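Local structure of lectin-like protein (5ZBT) at residues F80-K85 / F206-S211; I122-N127 / A169-K174. The protein is of unknown function but, as the legume lectin-like domain of an ERGIC-53-like membrane protein, may bind mannose. All coordinates share one frame; numbering follows the deposited sequence.

Contact 1: residues F80-K85 / F206-S211; sequences FELQLK and FYLGIS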
loop_
_atom_site.group_PDB
_atom_site.type_symbol
_atom_site.label_atom_id
_atom_site.label_comp_id
_atom_site.label_asym_id
_atom_site.label_seq_id
_atom_site.Cartn_x
_atom_site.Cartn_y
_atom_site.Cartn_z
ATOM N N PHE A 80 2.201 12.491 -9.701
ATOM C CA PHE A 80 2.955 12.142 -8.515
ATOM C C PHE A 80 3.518 10.744 -8.654
ATOM O O PHE A 80 3.089 9.948 -9.500
ATOM C CB PHE A 80 2.100 12.234 -7.242
ATOM C CG PHE A 80 0.937 11.298 -7.223
ATOM C CD1 PHE A 80 1.083 10.001 -6.734
ATOM C CD2 PHE A 80 -0.313 11.714 -7.680
ATOM C CE1 PHE A 80 0.016 9.124 -6.712
ATOM C CE2 PHE A 80 -1.394 10.858 -7.649
ATOM C CZ PHE A 80 -1.232 9.551 -7.159
ATOM N N GLU A 81 4.483 10.459 -7.788
ATOM C CA GLU A 81 5.031 9.125 -7.632
ATOM C C GLU A 81 5.136 8.849 -6.138
ATOM O O GLU A 81 5.673 9.676 -5.388
ATOM C CB GLU A 81 6.394 8.994 -8.328
ATOM C CG GLU A 81 7.171 7.796 -7.844
ATOM C CD GLU A 81 8.371 7.446 -8.717
ATOM O OE1 GLU A 81 8.326 7.648 -9.953
ATOM O OE2 GLU A 81 9.360 6.932 -8.152
ATOM N N LEU A 82 4.573 7.723 -5.702
ATOM C CA LEU A 82 4.742 7.247 -4.339
ATOM C C LEU A 82 5.665 6.034 -4.346
ATOM O O LEU A 82 5.549 5.154 -5.217
ATOM C CB LEU A 82 3.398 6.895 -3.695
ATOM C CG LEU A 82 2.284 7.934 -3.842
ATOM C CD1 LEU A 82 0.919 7.334 -3.541
ATOM C CD2 LEU A 82 2.550 9.120 -2.936
ATOM N N GLN A 83 6.589 6.005 -3.381
ATOM C CA GLN A 83 7.544 4.913 -3.195
ATOM C C GLN A 83 7.403 4.376 -1.779
ATOM O O GLN A 83 7.696 5.082 -0.809
ATOM C CB GLN A 83 8.979 5.379 -3.436
ATOM C CG GLN A 83 9.294 5.731 -4.878
ATOM C CD GLN A 83 10.621 6.430 -5.005
ATOM O OE1 GLN A 83 11.454 6.329 -4.117
ATOM N NE2 GLN A 83 10.818 7.164 -6.091
ATOM N N LEU A 84 6.958 3.139 -1.656
ATOM C CA LEU A 84 6.748 2.511 -0.362
ATOM C C LEU A 84 7.777 1.400 -0.210
ATOM O O LEU A 84 7.697 0.375 -0.895
ATOM C CB LEU A 84 5.329 1.962 -0.249
ATOM C CG LEU A 84 4.987 1.413 1.136
ATOM C CD1 LEU A 84 4.822 2.575 2.119
ATOM C CD2 LEU A 84 3.740 0.609 1.074
ATOM N N LYS A 85 8.748 1.601 0.673
ATOM C CA LYS A 85 9.800 0.622 0.863
ATOM C C LYS A 85 9.387 -0.388 1.934
ATOM O O LYS A 85 9.018 -0.013 3.052
ATOM C CB LYS A 85 11.103 1.323 1.231
ATOM C CG LYS A 85 12.317 0.411 1.223
ATOM C CD LYS A 85 13.604 1.202 1.344
ATOM C CE LYS A 85 14.758 0.260 1.575
ATOM N NZ LYS A 85 16.067 0.915 1.327
ATOM N N PHE A 206 -7.763 12.369 -2.504
ATOM C CA PHE A 206 -7.813 11.107 -1.775
ATOM C C PHE A 206 -7.085 11.191 -0.435
ATOM O O PHE A 206 -6.202 12.024 -0.216
ATOM C CB PHE A 206 -7.220 9.954 -2.609
ATOM C CG PHE A 206 -5.751 10.129 -2.950
ATOM C CD1 PHE A 206 -5.362 10.720 -4.153
ATOM C CD2 PHE A 206 -4.765 9.701 -2.081
ATOM C CE1 PHE A 206 -4.018 10.876 -4.477
ATOM C CE2 PHE A 206 -3.419 9.860 -2.397
ATOM C CZ PHE A 206 -3.047 10.442 -3.598
ATOM N N TYR A 207 -7.466 10.282 0.454
ATOM C CA TYR A 207 -6.656 9.933 1.607
ATOM C C TYR A 207 -5.773 8.740 1.267
ATOM O O TYR A 207 -6.232 7.766 0.660
ATOM C CB TYR A 207 -7.526 9.564 2.801
ATOM C CG TYR A 207 -8.474 10.629 3.313
ATOM C CD1 TYR A 207 -8.078 11.508 4.320
ATOM C CD2 TYR A 207 -9.780 10.705 2.847
ATOM C CE1 TYR A 207 -8.946 12.462 4.828
ATOM C CE2 TYR A 207 -10.654 11.649 3.343
ATOM C CZ TYR A 207 -10.232 12.525 4.338
ATOM O OH TYR A 207 -11.099 13.460 4.841
ATOM N N LEU A 208 -4.517 8.798 1.694
ATOM C CA LEU A 208 -3.586 7.703 1.475
ATOM C C LEU A 208 -3.637 6.761 2.673
ATOM O O LEU A 208 -3.421 7.185 3.817
ATOM C CB LEU A 208 -2.166 8.228 1.263
ATOM C CG LEU A 208 -1.161 7.112 0.965
ATOM C CD1 LEU A 208 -1.516 6.432 -0.363
ATOM C CD2 LEU A 208 0.237 7.651 0.923
ATOM N N GLY A 209 -3.926 5.490 2.419
ATOM C CA GLY A 209 -3.955 4.487 3.465
ATOM C C GLY A 209 -2.957 3.371 3.213
ATOM O O GLY A 209 -2.586 3.088 2.070
ATOM N N ILE A 210 -2.516 2.743 4.296
ATOM C CA ILE A 210 -1.724 1.522 4.241
ATOM C C ILE A 210 -2.379 0.521 5.179
ATOM O O ILE A 210 -2.851 0.893 6.260
ATOM C CB ILE A 210 -0.246 1.766 4.630
ATOM C CG1 ILE A 210 0.381 2.816 3.716
ATOM C CG2 ILE A 210 0.586 0.454 4.573
ATOM C CD1 ILE A 210 1.703 3.342 4.210
ATOM N N SER A 211 -2.432 -0.742 4.757
ATOM C CA SER A 211 -3.061 -1.792 5.547
ATOM C C SER A 211 -2.357 -3.113 5.286
ATOM O O SER A 211 -1.628 -3.270 4.299
ATOM C CB SER A 211 -4.542 -1.937 5.215
ATOM O OG SER A 211 -4.689 -2.559 3.957
#
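F80 and F206 both carry CG between the backbone N and the carbonyl carbon (chi1 62° in each). This shared torsion sends the two rings into the gap between their segments from opposite directions. They meet obliquely, with planes at 46° and centroids 5.8 Å apart. The nearest atoms are F80 CZ and F206 CE1, at 4.1 Å.

Further along, the leucines L82 and L208 lie alongside each other and point opposite ways. Only one methyl of each does the touching, L82 CD1 to L208 CD1 at 4.1 Å. The last pair is closer. In L84 a chi1 of -174° leaves CG beside the carbonyl carbon and carries CD1 of L84 to within 3.8 Å of CD1 of I210. These two side chains approach at a slant.

No hydrogen bond joins the segments. The CA atoms of L82 and L208 are 10.2 Å apart, too far for backbone pairing, so the gap is filled by side chains alone. All six touching residues are buried. Every second residue of each segment points into the gap, while E81, Q83 and K85 project from the other face of their strand. On the far face of the other strand, S211 OG is hydrogen-bonded to W101 NE1 and F113 O. V100 of strand 97-103 packs against both L84 and L208, and L102 against F206.

The two segments run in nearly the same direction, one in each of two facing antiparallel sheets. Such an apolar interface between stacked sheets is the core of the beta-sandwich, or jelly roll, of the legume lectin family.

Contact 2: residues I122-N127 / A169-K174; sequences IGIFIN and AVLRIK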
loop_
_atom_site.group_PDB
_atom_site.type_symbol
_atom_site.label_atom_id
_atom_site.label_comp_id
_atom_site.label_asym_id
_atom_site.label_seq_id
_atom_site.Cartn_x
_atom_site.Cartn_y
_atom_site.Cartn_z
ATOM N N ILE A 122 -9.183 3.374 -5.051
ATOM C CA ILE A 122 -8.249 2.407 -5.611
ATOM C C ILE A 122 -7.570 1.690 -4.453
ATOM O O ILE A 122 -7.124 2.337 -3.493
ATOM C CB ILE A 122 -7.210 3.089 -6.533
ATOM C CG1 ILE A 122 -7.838 3.449 -7.873
ATOM C CG2 ILE A 122 -5.981 2.225 -6.768
ATOM C CD1 ILE A 122 -7.308 4.744 -8.451
ATOM N N GLY A 123 -7.533 0.366 -4.522
ATOM C CA GLY A 123 -6.704 -0.444 -3.651
ATOM C C GLY A 123 -5.622 -1.117 -4.479
ATOM O O GLY A 123 -5.906 -1.716 -5.523
ATOM N N ILE A 124 -4.382 -0.983 -4.016
ATOM C CA ILE A 124 -3.221 -1.650 -4.608
ATOM C C ILE A 124 -2.751 -2.685 -3.597
ATOM O O ILE A 124 -2.380 -2.333 -2.467
ATOM C CB ILE A 124 -2.101 -0.649 -4.953
ATOM C CG1 ILE A 124 -2.665 0.491 -5.794
ATOM C CG2 ILE A 124 -0.965 -1.309 -5.691
ATOM C CD1 ILE A 124 -2.035 1.811 -5.503
ATOM N N PHE A 125 -2.773 -3.960 -3.993
ATOM C CA PHE A 125 -2.569 -5.066 -3.068
ATOM C C PHE A 125 -1.369 -5.899 -3.490
ATOM O O PHE A 125 -1.176 -6.175 -4.680
ATOM C CB PHE A 125 -3.817 -5.966 -2.986
ATOM C CG PHE A 125 -5.106 -5.208 -2.765
ATOM C CD1 PHE A 125 -5.217 -4.273 -1.743
ATOM C CD2 PHE A 125 -6.199 -5.426 -3.582
ATOM C CE1 PHE A 125 -6.405 -3.575 -1.532
ATOM C CE2 PHE A 125 -7.389 -4.721 -3.389
ATOM C CZ PHE A 125 -7.487 -3.799 -2.355
ATOM N N ILE A 126 -0.564 -6.289 -2.506
ATOM C CA ILE A 126 0.466 -7.304 -2.667
ATOM C C ILE A 126 0.012 -8.510 -1.865
ATOM O O ILE A 126 -0.135 -8.423 -0.640
ATOM C CB ILE A 126 1.843 -6.821 -2.184
ATOM C CG1 ILE A 126 2.217 -5.474 -2.817
ATOM C CG2 ILE A 126 2.907 -7.887 -2.473
ATOM C CD1 ILE A 126 3.584 -4.928 -2.334
ATOM N N ASN A 127 -0.232 -9.628 -2.540
ATOM C CA ASN A 127 -0.812 -10.797 -1.887
ATOM C C ASN A 127 0.164 -11.965 -1.917
ATOM O O ASN A 127 0.648 -12.342 -2.989
ATOM C CB ASN A 127 -2.120 -11.193 -2.555
ATOM C CG ASN A 127 -2.680 -12.459 -1.969
ATOM O OD1 ASN A 127 -3.157 -12.454 -0.849
ATOM N ND2 ASN A 127 -2.589 -13.559 -2.705
ATOM N N ALA A 169 12.181 -4.298 -0.846
ATOM C CA ALA A 169 11.546 -3.958 -2.106
ATOM C C ALA A 169 10.802 -2.631 -1.971
ATOM O O ALA A 169 10.407 -2.218 -0.874
ATOM C CB ALA A 169 10.592 -5.073 -2.538
ATOM N N VAL A 170 10.621 -1.958 -3.104
ATOM C CA VAL A 170 9.981 -0.653 -3.167
ATOM C C VAL A 170 8.810 -0.768 -4.130
ATOM O O VAL A 170 9.003 -1.038 -5.324
ATOM C CB VAL A 170 10.960 0.431 -3.616
ATOM C CG1 VAL A 170 10.282 1.793 -3.647
ATOM C CG2 VAL A 170 12.175 0.430 -2.689
ATOM N N LEU A 171 7.593 -0.602 -3.610
ATOM C CA LEU A 171 6.405 -0.524 -4.444
ATOM C C LEU A 171 6.293 0.881 -5.021
ATOM O O LEU A 171 6.333 1.868 -4.277
ATOM C CB LEU A 171 5.162 -0.884 -3.622
ATOM C CG LEU A 171 3.801 -0.583 -4.255
ATOM C CD1 LEU A 171 3.530 -1.525 -5.434
ATOM C CD2 LEU A 171 2.668 -0.669 -3.210
ATOM N N ARG A 172 6.172 0.981 -6.346
ATOM C CA ARG A 172 6.173 2.279 -7.019
ATOM C C ARG A 172 4.805 2.536 -7.646
ATOM O O ARG A 172 4.351 1.766 -8.500
ATOM C CB ARG A 172 7.284 2.358 -8.073
ATOM C CG ARG A 172 7.469 3.753 -8.692
ATOM C CD ARG A 172 8.505 3.801 -9.836
ATOM N NE ARG A 172 9.635 2.901 -9.616
ATOM C CZ ARG A 172 10.620 3.126 -8.754
ATOM N NH1 ARG A 172 10.647 4.245 -8.036
ATOM N NH2 ARG A 172 11.572 2.221 -8.602
ATOM N N ILE A 173 4.159 3.622 -7.229
ATOM C CA ILE A 173 2.833 4.011 -7.698
ATOM C C ILE A 173 2.963 5.362 -8.398
ATOM O O ILE A 173 3.249 6.375 -7.749
ATOM C CB ILE A 173 1.828 4.080 -6.537
ATOM C CG1 ILE A 173 1.631 2.696 -5.912
ATOM C CG2 ILE A 173 0.495 4.679 -6.990
ATOM C CD1 ILE A 173 1.219 2.756 -4.465
ATOM N N LYS A 174 2.756 5.384 -9.715
ATOM C CA LYS A 174 2.921 6.585 -10.526
ATOM C C LYS A 174 1.601 6.930 -11.196
ATOM O O LYS A 174 0.978 6.067 -11.818
ATOM C CB LYS A 174 3.985 6.384 -11.614
ATOM C CG LYS A 174 5.416 6.266 -11.141
ATOM C CD LYS A 174 6.384 6.484 -12.329
ATOM C CE LYS A 174 6.344 5.317 -13.331
ATOM N NZ LYS A 174 7.232 5.497 -14.533
#
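I124 and I173 meet tip to tip, and this is the tight part of the contact. CD1 of I124 comes within 3.5 Å of CD1 of I173. CD1 of I124 also lies 3.8 Å from CG1 of I173. In I124, CG1 beside the backbone N (chi1 -52°) points the branch across the gap. The second torsion, 145°, is well short of fully staggered and sets the terminal methyl against I173.

The other half is looser. L171 reaches in between I124 and I126, and its CD2 serves both. L171 CD2 lies 4.4 Å from both I124 CG2 and I126 CD1. No polar group joins the segments, and all four touching side chains are buried.

The solvent side is the outer face of strand 170-176. V170, R172 and K174 are partly exposed there. R172 NH1 forms a salt bridge with E81, while NH2 is hydrogen-bonded to N192. On the opposite face of strand 122-127, F125 turns away from the contact. One face of its ring lies over the backbone C of G123. The ring stacks on F113 and meets W101 edge-to-face.

Segments 122-127 and 170-174 run close to antiparallel, at 157°, with their axes 10.2 Å apart. They belong to different sheets of the sandwich. Strand 122-127 lies between strands 97-103 and 135-142. Strand 170-176 lies between strands 80-90 and 181-188, where I184 touches both L171 and I173. I126 also packs on L86 of strand 80-90.

Overall arrangement
Of the four segments, 80-85 comes first from the N terminus. The chain then crosses to the other sheet at strand 97-103 and stays there for 122-127. It returns to the first sheet at 169-174 and crosses again to 206-211. Contact 1 joins the first and last of these segments and closes a loop of 120 residues. Contact 2 closes a shorter loop of 41 residues wholly within it, so the two nest without crossing. In one sheet, 80-90 and 170-176 are neighbouring strands, with L82 N 2.8 Å from I173 O in a probable hydrogen bond. In the other, strand 97-103 separates 122-127 from 207-213. Together the contacts tie the middles of both sheets across one apolar core.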